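Local coordinates for protein ralf, proline/betaine transporter (Legionella pneumophila, PDB 4D7Q) that probably acts as a guanine nucleotide exchange factor through its Legionella Sec7 domain, here fused to the capping domain of Rickettsia prowazekii RalF, at residues F143-L148 and E187-E192; K220-L225 and S297-Q302; N226-E231 and Q236-K241; G276-Q281 and A320-S325. The protein carries 2 engineered substitutions. All coordinates share one frame; numbering follows the deposited sequence.

Interaction 1: F143-L148 and E187-E192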
loop_
_atom_site.group_PDB
_atom_site.type_symbol
_atom_site.label_atom_id
_atom_site.label_comp_id
_atom_site.label_asym_id
_atom_site.label_seq_id
_atom_site.Cartn_x
_atom_site.Cartn_y
_atom_site.Cartn_z
ATOM N N PHE A 143 -9.756 -9.755 2.482
ATOM C CA PHE A 143 -8.975 -10.091 1.289
ATOM C C PHE A 143 -9.756 -11.011 0.346
ATOM O O PHE A 143 -9.685 -10.839 -0.878
ATOM C CB PHE A 143 -7.599 -10.681 1.655
ATOM C CG PHE A 143 -6.542 -9.606 1.788
ATOM C CD1 PHE A 143 -6.007 -8.986 0.658
ATOM C CD2 PHE A 143 -6.140 -9.149 3.046
ATOM C CE1 PHE A 143 -5.071 -7.955 0.785
ATOM C CE2 PHE A 143 -5.182 -8.132 3.167
ATOM C CZ PHE A 143 -4.658 -7.546 2.037
ATOM N N GLN A 144 -10.542 -11.941 0.905
ATOM C CA GLN A 144 -11.357 -12.825 0.062
ATOM C C GLN A 144 -12.415 -12.042 -0.701
ATOM O O GLN A 144 -12.649 -12.351 -1.871
ATOM C CB GLN A 144 -12.047 -13.941 0.870
ATOM C CG GLN A 144 -12.546 -15.117 -0.009
ATOM C CD GLN A 144 -11.398 -15.889 -0.647
ATOM O OE1 GLN A 144 -10.297 -16.019 -0.088
ATOM N NE2 GLN A 144 -11.614 -16.404 -1.848
ATOM N N THR A 145 -13.118 -11.116 0.014
ATOM C CA THR A 145 -14.226 -10.293 -0.477
ATOM C C THR A 145 -13.742 -9.390 -1.614
ATOM O O THR A 145 -14.396 -9.313 -2.645
ATOM C CB THR A 145 -14.863 -9.515 0.700
ATOM O OG1 THR A 145 -15.373 -10.433 1.665
ATOM C CG2 THR A 145 -15.942 -8.536 0.269
ATOM N N ILE A 146 -12.583 -8.741 -1.433
ATOM C CA ILE A 146 -12.008 -7.870 -2.453
ATOM C C ILE A 146 -11.753 -8.661 -3.755
ATOM O O ILE A 146 -12.126 -8.212 -4.846
ATOM C CB ILE A 146 -10.688 -7.231 -1.947
ATOM C CG1 ILE A 146 -10.927 -6.247 -0.766
ATOM C CG2 ILE A 146 -9.972 -6.513 -3.123
ATOM C CD1 ILE A 146 -9.547 -5.860 0.031
ATOM N N MET A 147 -11.062 -9.811 -3.624
ATOM C CA MET A 147 -10.680 -10.639 -4.759
ATOM C C MET A 147 -11.904 -11.178 -5.475
ATOM O O MET A 147 -11.968 -11.075 -6.705
ATOM C CB MET A 147 -9.743 -11.782 -4.339
ATOM C CG MET A 147 -9.431 -12.731 -5.504
ATOM S SD MET A 147 -8.472 -14.165 -5.016
ATOM C CE MET A 147 -9.659 -15.105 -4.184
ATOM N N LEU A 148 -12.861 -11.775 -4.714
ATOM C CA LEU A 148 -14.101 -12.306 -5.288
ATOM C C LEU A 148 -14.928 -11.213 -5.960
ATOM O O LEU A 148 -15.390 -11.399 -7.097
ATOM C CB LEU A 148 -14.924 -13.070 -4.255
ATOM C CG LEU A 148 -16.230 -13.763 -4.762
ATOM C CD1 LEU A 148 -15.933 -14.873 -5.810
ATOM C CD2 LEU A 148 -17.034 -14.349 -3.582
ATOM N N GLU A 187 -23.764 -16.863 3.027
ATOM C CA GLU A 187 -24.753 -16.736 1.945
ATOM C C GLU A 187 -25.074 -15.260 1.705
ATOM O O GLU A 187 -25.183 -14.832 0.556
ATOM C CB GLU A 187 -26.030 -17.497 2.292
ATOM C CG GLU A 187 -25.896 -18.995 2.145
ATOM C CD GLU A 187 -26.925 -19.800 2.912
ATOM O OE1 GLU A 187 -27.991 -19.245 3.258
ATOM O OE2 GLU A 187 -26.667 -20.997 3.158
ATOM N N GLU A 188 -25.143 -14.513 2.789
ATOM C CA GLU A 188 -25.388 -13.087 2.789
ATOM C C GLU A 188 -24.167 -12.299 2.301
ATOM O O GLU A 188 -24.291 -11.391 1.526
ATOM C CB GLU A 188 -25.838 -12.618 4.167
ATOM C CG GLU A 188 -27.232 -13.089 4.534
ATOM C CD GLU A 188 -27.586 -13.008 6.021
ATOM O OE1 GLU A 188 -26.715 -12.726 6.881
ATOM O OE2 GLU A 188 -28.772 -13.253 6.337
ATOM N N LEU A 189 -23.000 -12.685 2.772
ATOM C CA LEU A 189 -21.753 -12.159 2.294
ATOM C C LEU A 189 -21.635 -12.273 0.776
ATOM O O LEU A 189 -21.424 -11.308 0.119
ATOM C CB LEU A 189 -20.586 -12.841 2.975
ATOM C CG LEU A 189 -19.251 -12.179 2.678
ATOM C CD1 LEU A 189 -18.630 -11.497 3.873
ATOM C CD2 LEU A 189 -18.303 -13.178 2.101
ATOM N N TYR A 190 -21.825 -13.474 0.264
ATOM C CA TYR A 190 -21.848 -13.720 -1.156
ATOM C C TYR A 190 -22.883 -12.895 -1.945
ATOM O O TYR A 190 -22.554 -12.333 -2.935
ATOM C CB TYR A 190 -22.011 -15.199 -1.436
ATOM C CG TYR A 190 -21.736 -15.587 -2.855
ATOM C CD1 TYR A 190 -22.700 -15.469 -3.828
ATOM C CD2 TYR A 190 -20.517 -16.083 -3.211
ATOM C CE1 TYR A 190 -22.440 -15.811 -5.125
ATOM C CE2 TYR A 190 -20.247 -16.437 -4.504
ATOM C CZ TYR A 190 -21.216 -16.297 -5.454
ATOM O OH TYR A 190 -20.958 -16.652 -6.719
ATOM N N SER A 191 -24.112 -12.846 -1.453
ATOM C CA SER A 191 -25.195 -12.064 -2.051
ATOM C C SER A 191 -24.812 -10.582 -2.200
ATOM O O SER A 191 -25.046 -9.999 -3.249
ATOM C CB SER A 191 -26.471 -12.200 -1.215
ATOM O OG SER A 191 -27.511 -11.437 -1.805
ATOM N N GLU A 192 -24.178 -9.992 -1.169
ATOM C CA GLU A 192 -23.759 -8.583 -1.188
ATOM C C GLU A 192 -22.565 -8.349 -2.096
ATOM O O GLU A 192 -22.492 -7.305 -2.743
ATOM C CB GLU A 192 -23.432 -8.108 0.214
ATOM C CG GLU A 192 -24.625 -8.081 1.142
ATOM C CD GLU A 192 -24.241 -7.542 2.498
ATOM O OE1 GLU A 192 -23.792 -6.379 2.563
ATOM O OE2 GLU A 192 -24.316 -8.305 3.483
#
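Thr145 and Leu148, one turn apart on helix 135-152, meet Leu189 and Tyr190 of helix 183-195, joining two helices of the all-helical Sec7 part of the chimera. The backbones come nearest at Thr145 and Leu189, whose CA atoms are 8.2 Å apart, and the interface is small, about 131 Å² summed over both sides. Thr145 leads. Its hydroxyl lies beside its own backbone N (chi1 -61°) and points into the fork of Leu189, with OG1 4.0 Å from Leu189 CD2 and 4.1 Å from Leu189 CD1. The two methyls thus approach the oxygen almost equally. OG1 is also hydrogen-bonded to Leu141 O, one turn back on the same helix, and Leu189 meets it purely by van der Waals contact. Leu189 in turn rests on Leu168 and Phe93, which brings helices 165-171 and 93-102 into the same cluster.

One turn on, Leu148 swings its CG anti to the backbone N (chi1 -176°), which carries CD2 to the Tyr190 ring. This methyl straddles one ring bond, 3.9 Å from both CD2 and CE2 of Tyr190, and comes in obliquely. The two side chains cross at about a right angle. Beyond the ring, Tyr190 OH is hydrogen-bonded to Met163 O, which anchors the ring at its polar end; Leu148 also touches Met163. No hydrogen bond or salt bridge spans the two segments: they meet through van der Waals contact alone, methyl to ring and methyl to an already bonded hydroxyl, so fit of shape rather than polar pairing holds them.

Interaction 2: K220-L225 and S297-Q302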
loop_
_atom_site.group_PDB
_atom_site.type_symbol
_atom_site.label_atom_id
_atom_site.label_comp_id
_atom_site.label_asym_id
_atom_site.label_seq_id
_atom_site.Cartn_x
_atom_site.Cartn_y
_atom_site.Cartn_z
ATOM N N LYS A 220 17.875 -8.072 -18.316
ATOM C CA LYS A 220 19.014 -8.853 -17.794
ATOM C C LYS A 220 19.234 -8.673 -16.300
ATOM O O LYS A 220 19.576 -9.650 -15.621
ATOM C CB LYS A 220 20.317 -8.605 -18.585
ATOM C CG LYS A 220 21.383 -9.682 -18.363
ATOM C CD LYS A 220 22.639 -9.467 -19.221
ATOM C CE LYS A 220 23.808 -8.886 -18.457
ATOM N NZ LYS A 220 24.457 -9.888 -17.571
ATOM N N THR A 221 19.018 -7.446 -15.778
ATOM C CA THR A 221 19.138 -7.169 -14.341
ATOM C C THR A 221 18.011 -7.874 -13.565
ATOM O O THR A 221 18.263 -8.472 -12.513
ATOM C CB THR A 221 19.189 -5.660 -14.062
ATOM O OG1 THR A 221 20.083 -5.053 -14.993
ATOM C CG2 THR A 221 19.648 -5.347 -12.631
ATOM N N PHE A 222 16.775 -7.804 -14.084
ATOM C CA PHE A 222 15.658 -8.485 -13.440
ATOM C C PHE A 222 15.818 -10.004 -13.550
ATOM O O PHE A 222 15.533 -10.705 -12.572
ATOM C CB PHE A 222 14.310 -8.028 -13.995
ATOM C CG PHE A 222 13.130 -8.560 -13.215
ATOM C CD1 PHE A 222 12.800 -8.030 -11.971
ATOM C CD2 PHE A 222 12.332 -9.572 -13.736
ATOM C CE1 PHE A 222 11.695 -8.506 -11.265
ATOM C CE2 PHE A 222 11.221 -10.046 -13.027
ATOM C CZ PHE A 222 10.912 -9.515 -11.797
ATOM N N LYS A 223 16.309 -10.510 -14.719
ATOM C CA LYS A 223 16.569 -11.944 -14.936
ATOM C C LYS A 223 17.467 -12.488 -13.812
ATOM O O LYS A 223 17.144 -13.502 -13.199
ATOM C CB LYS A 223 17.244 -12.189 -16.298
ATOM C CG LYS A 223 17.551 -13.672 -16.563
ATOM C CD LYS A 223 18.723 -13.878 -17.514
ATOM C CE LYS A 223 18.300 -13.989 -18.957
ATOM N NZ LYS A 223 19.471 -14.058 -19.868
ATOM N N GLN A 224 18.574 -11.781 -13.536
ATOM C CA GLN A 224 19.550 -12.145 -12.516
ATOM C C GLN A 224 18.961 -12.053 -11.108
ATOM O O GLN A 224 19.074 -13.010 -10.340
ATOM C CB GLN A 224 20.816 -11.297 -12.667
ATOM C CG GLN A 224 21.610 -11.649 -13.917
ATOM C CD GLN A 224 22.837 -10.803 -14.042
ATOM O OE1 GLN A 224 22.805 -9.690 -14.572
ATOM N NE2 GLN A 224 23.940 -11.300 -13.520
ATOM N N LEU A 225 18.279 -10.936 -10.794
ATOM C CA LEU A 225 17.637 -10.743 -9.498
ATOM C C LEU A 225 16.629 -11.848 -9.220
ATOM O O LEU A 225 16.701 -12.484 -8.170
ATOM C CB LEU A 225 16.986 -9.346 -9.405
ATOM C CG LEU A 225 16.178 -9.031 -8.140
ATOM C CD1 LEU A 225 17.044 -9.106 -6.873
ATOM C CD2 LEU A 225 15.507 -7.687 -8.258
ATOM N N SER A 297 4.446 -8.415 -13.938
ATOM C CA SER A 297 5.366 -8.158 -12.839
ATOM C C SER A 297 5.702 -6.666 -12.781
ATOM O O SER A 297 5.549 -5.943 -13.769
ATOM C CB SER A 297 6.642 -8.963 -13.027
ATOM O OG SER A 297 6.429 -10.332 -12.726
ATOM N N LYS A 298 6.132 -6.208 -11.601
ATOM C CA LYS A 298 6.545 -4.833 -11.379
ATOM C C LYS A 298 7.564 -4.749 -10.237
ATOM O O LYS A 298 7.619 -5.622 -9.353
ATOM C CB LYS A 298 5.319 -3.888 -11.153
ATOM C CG LYS A 298 4.874 -3.763 -9.686
ATOM C CD LYS A 298 3.746 -2.765 -9.458
ATOM C CE LYS A 298 3.118 -3.058 -8.099
ATOM N NZ LYS A 298 2.012 -2.116 -7.802
ATOM N N ILE A 299 8.396 -3.705 -10.295
ATOM C CA ILE A 299 9.365 -3.373 -9.265
ATOM C C ILE A 299 9.199 -1.916 -8.862
ATOM O O ILE A 299 8.929 -1.061 -9.715
ATOM C CB ILE A 299 10.842 -3.773 -9.565
ATOM C CG1 ILE A 299 11.387 -3.086 -10.826
ATOM C CG2 ILE A 299 11.037 -5.308 -9.590
ATOM C CD1 ILE A 299 12.951 -3.005 -10.853
ATOM N N ILE A 300 9.326 -1.649 -7.559
ATOM C CA ILE A 300 9.252 -0.298 -6.999
ATOM C C ILE A 300 10.558 -0.035 -6.233
ATOM O O ILE A 300 10.882 -0.761 -5.278
ATOM C CB ILE A 300 7.979 -0.061 -6.132
ATOM C CG1 ILE A 300 6.668 -0.228 -6.988
ATOM C CG2 ILE A 300 8.026 1.335 -5.455
ATOM C CD1 ILE A 300 5.352 -0.390 -6.156
ATOM N N ILE A 301 11.294 1.023 -6.646
ATOM C CA ILE A 301 12.566 1.402 -6.021
ATOM C C ILE A 301 12.442 2.719 -5.268
ATOM O O ILE A 301 12.018 3.727 -5.831
ATOM C CB ILE A 301 13.760 1.397 -7.028
ATOM C CG1 ILE A 301 13.828 0.070 -7.817
ATOM C CG2 ILE A 301 15.113 1.699 -6.330
ATOM C CD1 ILE A 301 13.397 0.226 -9.190
ATOM N N GLN A 302 12.837 2.716 -3.995
ATOM C CA GLN A 302 12.742 3.927 -3.182
ATOM C C GLN A 302 13.951 4.149 -2.317
ATOM O O GLN A 302 14.457 3.171 -1.768
ATOM C CB GLN A 302 11.506 3.869 -2.241
ATOM C CG GLN A 302 10.145 3.784 -2.962
ATOM C CD GLN A 302 9.000 3.461 -2.023
ATOM O OE1 GLN A 302 9.193 3.209 -0.829
ATOM N NE2 GLN A 302 7.764 3.495 -2.527
#
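Phe222 and Ile299 form the tight part of this contact. CG2 of the isoleucine lies 3.7 Å from Phe222 CE1 and 4.0 Å from Phe222 CD1, reaching that side of the ring obliquely. Phe222 holds CG anti to its backbone N (chi1 -172°), which extends the ring from the helix toward the strand, where the two side chains lie alongside, pointing opposite ways. The contact belongs to the Rickettsia capping domain, in which helix 220-230 lies against one face of a six-stranded antiparallel sheet. Strand alternation selects the residues: Ser297 and Ile299 turn toward the helix, whereas Lys298 between them points away, makes a cation-pi contact with Tyr283 and bonds through NZ to Gly108 O of the fused Sec7 part. Phe222 also touches Ile214, and Ile299 touches Ile211, both on the adjacent strand 208-214. Toward the start of the strand the fit is looser. Ser297 gives little more than its CB, 4.5 Å from Phe222 CZ, and this residue remains partly exposed. One turn along the helix, Leu225 also points toward the sheet but comes no nearer than 5.2 Å to 297-302, packing instead on Val282. Lys220 and Lys223 are exposed to solvent.

Interaction 3: N226-E231 and Q236-K241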
loop_
_atom_site.group_PDB
_atom_site.type_symbol
_atom_site.label_atom_id
_atom_site.label_comp_id
_atom_site.label_asym_id
_atom_site.label_seq_id
_atom_site.Cartn_x
_atom_site.Cartn_y
_atom_site.Cartn_z
ATOM N N ASN A 226 15.746 -12.119 -10.192
ATOM C CA ASN A 226 14.727 -13.155 -10.103
ATOM C C ASN A 226 15.334 -14.565 -9.903
ATOM O O ASN A 226 14.778 -15.344 -9.128
ATOM C CB ASN A 226 13.786 -13.095 -11.310
ATOM C CG ASN A 226 12.729 -14.163 -11.287
ATOM O OD1 ASN A 226 11.913 -14.241 -10.363
ATOM N ND2 ASN A 226 12.753 -15.044 -12.278
ATOM N N GLN A 227 16.476 -14.878 -10.584
ATOM C CA GLN A 227 17.192 -16.156 -10.441
ATOM C C GLN A 227 17.618 -16.378 -8.978
ATOM O O GLN A 227 17.475 -17.492 -8.480
ATOM C CB GLN A 227 18.417 -16.216 -11.358
ATOM C CG GLN A 227 18.086 -16.621 -12.789
ATOM C CD GLN A 227 19.240 -16.487 -13.758
ATOM O OE1 GLN A 227 20.320 -15.965 -13.436
ATOM N NE2 GLN A 227 19.029 -16.954 -14.984
ATOM N N PHE A 228 18.113 -15.320 -8.284
ATOM C CA PHE A 228 18.494 -15.433 -6.869
ATOM C C PHE A 228 17.279 -15.753 -6.023
ATOM O O PHE A 228 17.353 -16.613 -5.148
ATOM C CB PHE A 228 19.168 -14.156 -6.343
ATOM C CG PHE A 228 20.498 -13.814 -6.967
ATOM C CD1 PHE A 228 21.552 -14.722 -6.941
ATOM C CD2 PHE A 228 20.721 -12.555 -7.515
ATOM C CE1 PHE A 228 22.777 -14.406 -7.522
ATOM C CE2 PHE A 228 21.943 -12.239 -8.097
ATOM C CZ PHE A 228 22.966 -13.160 -8.091
ATOM N N LEU A 229 16.160 -15.068 -6.296
ATOM C CA LEU A 229 14.896 -15.268 -5.588
ATOM C C LEU A 229 14.348 -16.677 -5.801
ATOM O O LEU A 229 14.068 -17.364 -4.824
ATOM C CB LEU A 229 13.859 -14.195 -5.983
ATOM C CG LEU A 229 14.204 -12.728 -5.637
ATOM C CD1 LEU A 229 13.018 -11.825 -5.867
ATOM C CD2 LEU A 229 14.691 -12.583 -4.207
ATOM N N GLU A 230 14.341 -17.135 -7.029
ATOM C CA GLU A 230 13.857 -18.454 -7.357
ATOM C C GLU A 230 14.702 -19.650 -6.862
ATOM O O GLU A 230 14.128 -20.669 -6.576
ATOM C CB GLU A 230 13.603 -18.562 -8.860
ATOM C CG GLU A 230 12.277 -17.963 -9.296
ATOM C CD GLU A 230 12.075 -17.924 -10.792
ATOM O OE1 GLU A 230 12.897 -18.497 -11.510
ATOM O OE2 GLU A 230 11.095 -17.327 -11.261
ATOM N N GLU A 231 16.017 -19.479 -6.782
ATOM C CA GLU A 231 16.895 -20.489 -6.269
ATOM C C GLU A 231 17.148 -20.271 -4.808
ATOM O O GLU A 231 17.881 -20.989 -4.215
ATOM C CB GLU A 231 18.201 -20.496 -7.039
ATOM C CG GLU A 231 18.004 -20.477 -8.539
ATOM C CD GLU A 231 19.259 -20.773 -9.333
ATOM O OE1 GLU A 231 20.368 -20.509 -8.876
ATOM O OE2 GLU A 231 19.123 -21.257 -10.457
ATOM N N GLN A 236 23.438 -10.984 -5.058
ATOM C CA GLN A 236 24.750 -10.384 -5.291
ATOM C C GLN A 236 24.584 -9.049 -6.052
ATOM O O GLN A 236 23.495 -8.766 -6.561
ATOM C CB GLN A 236 25.672 -11.371 -6.036
ATOM C CG GLN A 236 26.156 -12.476 -5.097
ATOM C CD GLN A 236 27.013 -13.496 -5.782
ATOM O OE1 GLN A 236 26.515 -14.464 -6.365
ATOM N NE2 GLN A 236 28.324 -13.332 -5.682
ATOM N N ASN A 237 25.647 -8.218 -6.079
ATOM C CA ASN A 237 25.663 -6.955 -6.802
ATOM C C ASN A 237 25.731 -7.243 -8.313
ATOM O O ASN A 237 26.796 -7.478 -8.874
ATOM C CB ASN A 237 26.795 -6.049 -6.311
ATOM C CG ASN A 237 26.920 -4.710 -7.016
ATOM O OD1 ASN A 237 26.133 -4.347 -7.892
ATOM N ND2 ASN A 237 27.919 -3.931 -6.641
ATOM N N ILE A 238 24.562 -7.270 -8.953
ATOM C CA ILE A 238 24.409 -7.527 -10.396
ATOM C C ILE A 238 24.012 -6.226 -11.128
ATOM O O ILE A 238 23.578 -6.256 -12.277
ATOM C CB ILE A 238 23.366 -8.686 -10.597
ATOM C CG1 ILE A 238 22.121 -8.512 -9.681
ATOM C CG2 ILE A 238 24.022 -10.047 -10.305
ATOM C CD1 ILE A 238 20.913 -7.902 -10.288
ATOM N N PHE A 239 24.157 -5.092 -10.438
ATOM C CA PHE A 239 23.757 -3.767 -10.903
ATOM C C PHE A 239 24.865 -3.069 -11.704
ATOM O O PHE A 239 25.887 -2.690 -11.120
ATOM C CB PHE A 239 23.251 -2.929 -9.703
ATOM C CG PHE A 239 22.170 -3.646 -8.922
ATOM C CD1 PHE A 239 20.865 -3.706 -9.402
ATOM C CD2 PHE A 239 22.467 -4.301 -7.732
ATOM C CE1 PHE A 239 19.870 -4.396 -8.693
ATOM C CE2 PHE A 239 21.478 -4.998 -7.027
ATOM C CZ PHE A 239 20.183 -5.043 -7.515
ATOM N N PRO A 240 24.695 -2.922 -13.052
ATOM C CA PRO A 240 25.764 -2.313 -13.870
ATOM C C PRO A 240 26.249 -0.916 -13.467
ATOM O O PRO A 240 27.402 -0.615 -13.714
ATOM C CB PRO A 240 25.193 -2.351 -15.298
ATOM C CG PRO A 240 24.160 -3.416 -15.274
ATOM C CD PRO A 240 23.573 -3.382 -13.902
ATOM N N LYS A 241 25.401 -0.079 -12.830
ATOM C CA LYS A 241 25.808 1.273 -12.407
ATOM C C LYS A 241 26.504 1.262 -11.046
ATOM O O LYS A 241 26.977 2.305 -10.585
ATOM C CB LYS A 241 24.610 2.249 -12.394
ATOM C CG LYS A 241 23.819 2.329 -13.701
ATOM C CD LYS A 241 24.595 2.994 -14.837
ATOM C CE LYS A 241 23.700 3.241 -16.027
ATOM N NZ LYS A 241 24.453 3.166 -17.311
#
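Phe228 lies under Gln236 and beside Ile238 in a short-range contact of one phenyl ring with a loop of the capping domain, the loop that follows helix 220-230 and folds back along it. The ring meets the loop in two ways. Gln236 brings its backbone N over one face, 3.6 Å from the ring plane and nearer its rim than its centre. The side chain of Gln236 runs outward past the CZ-CE1 rim, roughly perpendicular to that of Phe228: its CB is 3.8 Å from Phe228 CZ, and OE1 reaches to 3.9 Å from Phe228 CE1, with the amide plane turned 56° from the ring. Ile238 approaches the edge instead, placing CG2 in the ring plane 3.7 Å from Phe228 CE2. Its CG1 occupies the position between backbone N and carbonyl carbon (chi1 44°), while CG2 lies beside the N and faces the ring. Gln236 is exposed, whereas the ring it touches is buried.

Across these segments there is no hydrogen bond. Within the loop, a weak bond from Phe239 N to Asn237 OD1 (3.3 Å) closes an Asx turn, and Ile238 CD1 sits 4.0 Å above one face of the Phe239 ring. On the helix, Asn226 ND2 makes a weak bond to Glu230 OE2, and Lys284 pairs with both side chains. Beyond the contact, Ile238 packs on Thr221 and Gln224 of helix 220-230, and Phe239 carries the loop inward to Ile280 of strand 277-283 and Ser325 of helix 313-325.

Interaction 4: G276-Q281 and A320-S325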
loop_
_atom_site.group_PDB
_atom_site.type_symbol
_atom_site.label_atom_id
_atom_site.label_comp_id
_atom_site.label_asym_id
_atom_site.label_seq_id
_atom_site.Cartn_x
_atom_site.Cartn_y
_atom_site.Cartn_z
ATOM N N GLY A 276 24.186 5.245 2.134
ATOM C CA GLY A 276 23.027 5.242 1.253
ATOM C C GLY A 276 22.224 3.975 1.459
ATOM O O GLY A 276 22.809 2.897 1.617
ATOM N N ALA A 277 20.887 4.102 1.536
ATOM C CA ALA A 277 19.990 2.964 1.727
ATOM C C ALA A 277 18.775 3.077 0.817
ATOM O O ALA A 277 18.226 4.164 0.638
ATOM C CB ALA A 277 19.582 2.820 3.187
ATOM N N ALA A 278 18.411 1.958 0.169
ATOM C CA ALA A 278 17.318 1.930 -0.803
ATOM C C ALA A 278 16.632 0.579 -0.820
ATOM O O ALA A 278 17.255 -0.434 -0.496
ATOM C CB ALA A 278 17.847 2.272 -2.190
ATOM N N GLU A 279 15.362 0.556 -1.222
ATOM C CA GLU A 279 14.585 -0.678 -1.228
ATOM C C GLU A 279 14.008 -1.032 -2.604
ATOM O O GLU A 279 13.487 -0.155 -3.302
ATOM C CB GLU A 279 13.462 -0.534 -0.179
ATOM C CG GLU A 279 12.387 -1.605 -0.189
ATOM C CD GLU A 279 11.179 -1.280 0.671
ATOM O OE1 GLU A 279 10.883 -0.082 0.869
ATOM O OE2 GLU A 279 10.524 -2.231 1.149
ATOM N N ILE A 280 14.098 -2.323 -2.985
ATOM C CA ILE A 280 13.480 -2.818 -4.211
ATOM C C ILE A 280 12.306 -3.696 -3.805
ATOM O O ILE A 280 12.514 -4.800 -3.307
ATOM C CB ILE A 280 14.376 -3.585 -5.235
ATOM C CG1 ILE A 280 15.754 -2.933 -5.508
ATOM C CG2 ILE A 280 13.580 -3.792 -6.545
ATOM C CD1 ILE A 280 16.759 -3.913 -6.296
ATOM N N GLN A 281 11.083 -3.243 -4.072
ATOM C CA GLN A 281 9.894 -4.068 -3.824
ATOM C C GLN A 281 9.632 -4.842 -5.103
ATOM O O GLN A 281 9.509 -4.234 -6.168
ATOM C CB GLN A 281 8.689 -3.229 -3.471
ATOM C CG GLN A 281 8.820 -2.452 -2.161
ATOM C CD GLN A 281 7.629 -1.545 -2.032
ATOM O OE1 GLN A 281 6.484 -1.982 -2.139
ATOM N NE2 GLN A 281 7.869 -0.258 -1.880
ATOM N N ALA A 320 18.313 5.934 -7.460
ATOM C CA ALA A 320 18.418 6.230 -8.900
ATOM C C ALA A 320 19.432 5.325 -9.619
ATOM O O ALA A 320 19.162 4.934 -10.753
ATOM C CB ALA A 320 18.753 7.694 -9.138
ATOM N N GLN A 321 20.582 4.982 -8.964
ATOM C CA GLN A 321 21.628 4.087 -9.536
ATOM C C GLN A 321 21.087 2.678 -9.746
ATOM O O GLN A 321 21.330 2.064 -10.787
ATOM C CB GLN A 321 22.881 4.023 -8.634
ATOM C CG GLN A 321 23.681 5.320 -8.626
ATOM C CD GLN A 321 24.798 5.344 -7.614
ATOM O OE1 GLN A 321 24.600 5.148 -6.417
ATOM N NE2 GLN A 321 25.994 5.635 -8.074
ATOM N N ILE A 322 20.365 2.167 -8.739
ATOM C CA ILE A 322 19.731 0.843 -8.764
ATOM C C ILE A 322 18.716 0.823 -9.898
ATOM O O ILE A 322 18.732 -0.110 -10.709
ATOM C CB ILE A 322 19.068 0.524 -7.398
ATOM C CG1 ILE A 322 20.153 0.272 -6.312
ATOM C CG2 ILE A 322 18.079 -0.684 -7.522
ATOM C CD1 ILE A 322 19.650 0.360 -4.836
ATOM N N THR A 323 17.853 1.871 -9.965
ATOM C CA THR A 323 16.822 1.968 -11.002
ATOM C C THR A 323 17.418 1.994 -12.401
ATOM O O THR A 323 16.957 1.260 -13.272
ATOM C CB THR A 323 15.875 3.150 -10.765
ATOM O OG1 THR A 323 15.421 3.145 -9.414
ATOM C CG2 THR A 323 14.675 3.075 -11.654
ATOM N N ALA A 324 18.469 2.811 -12.606
ATOM C CA ALA A 324 19.125 2.942 -13.914
ATOM C C ALA A 324 19.898 1.680 -14.317
ATOM O O ALA A 324 20.214 1.517 -15.492
ATOM C CB ALA A 324 20.027 4.165 -13.931
ATOM N N SER A 325 20.155 0.775 -13.350
ATOM C CA SER A 325 20.845 -0.498 -13.550
ATOM C C SER A 325 19.958 -1.528 -14.242
ATOM O O SER A 325 20.474 -2.457 -14.855
ATOM C CB SER A 325 21.361 -1.046 -12.224
ATOM O OG SER A 325 22.472 -0.302 -11.758
#
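Segments 276-281 and 320-325, on strand 277-283 and helix 313-325, come nearest at Ala278 and Ile322, with CA atoms 8.4 Å apart. On the strand, Ala278 and Ile280 turn toward the helix while Ala277 and Glu279 point away, so one face of the sheet supplies both contacts. Ile322 answers them with two different branches. Its CG1 lies beside the backbone N (chi1 -71°) and carries CD1 to the methyl of Ala278, 3.7 Å from Ala278 CB. The other branch, CG2, is anti to the backbone N and rests on Ile280, 3.7 Å from CD1 and 3.8 Å from CG1 of that residue. Ile322 is thereby seated over two successive helix-facing positions of the strand. All three side chains are buried, and the contact is wholly apolar. Near the end of the helical segment, Ser325 OG donates to Gln321 O at 2.8 Å, from a position tilted 31° out of the carbonyl plane; Ser325 OG in turn accepts from Lys241 N of the loop after helix 220-230.

Ile322 also reaches the flanking strands, touching Ile270 on strand 264-271 and Ile301 on strand 297-303, the two neighbours that pair with strand 277-283. Helix 341-351 packs nearby in this capping domain, with Ile351 against Ala320, Gln321 and Ala324, and Tyr348 against Thr323.

How the interactions relate
From the N terminus, interaction 1 comes first, closing a loop of 38 residues between two Sec7 helices. The other three belong to the capping domain and do not touch it. Interaction 2 joins helix 220-230 to strand 297-303 across 71 intervening residues, and interaction 3, which uses the same helix and spans only four residues, nests inside it. Interaction 4 closes another 38-residue loop and crosses interaction 2, since its strand precedes and its helix follows 297-302. Their strands are neighbours in one antiparallel sheet, joined by the Ile300 O to Gln281 N bond. Thr221 OG1 to Ser325 O links helix 220-230 to helix 313-325.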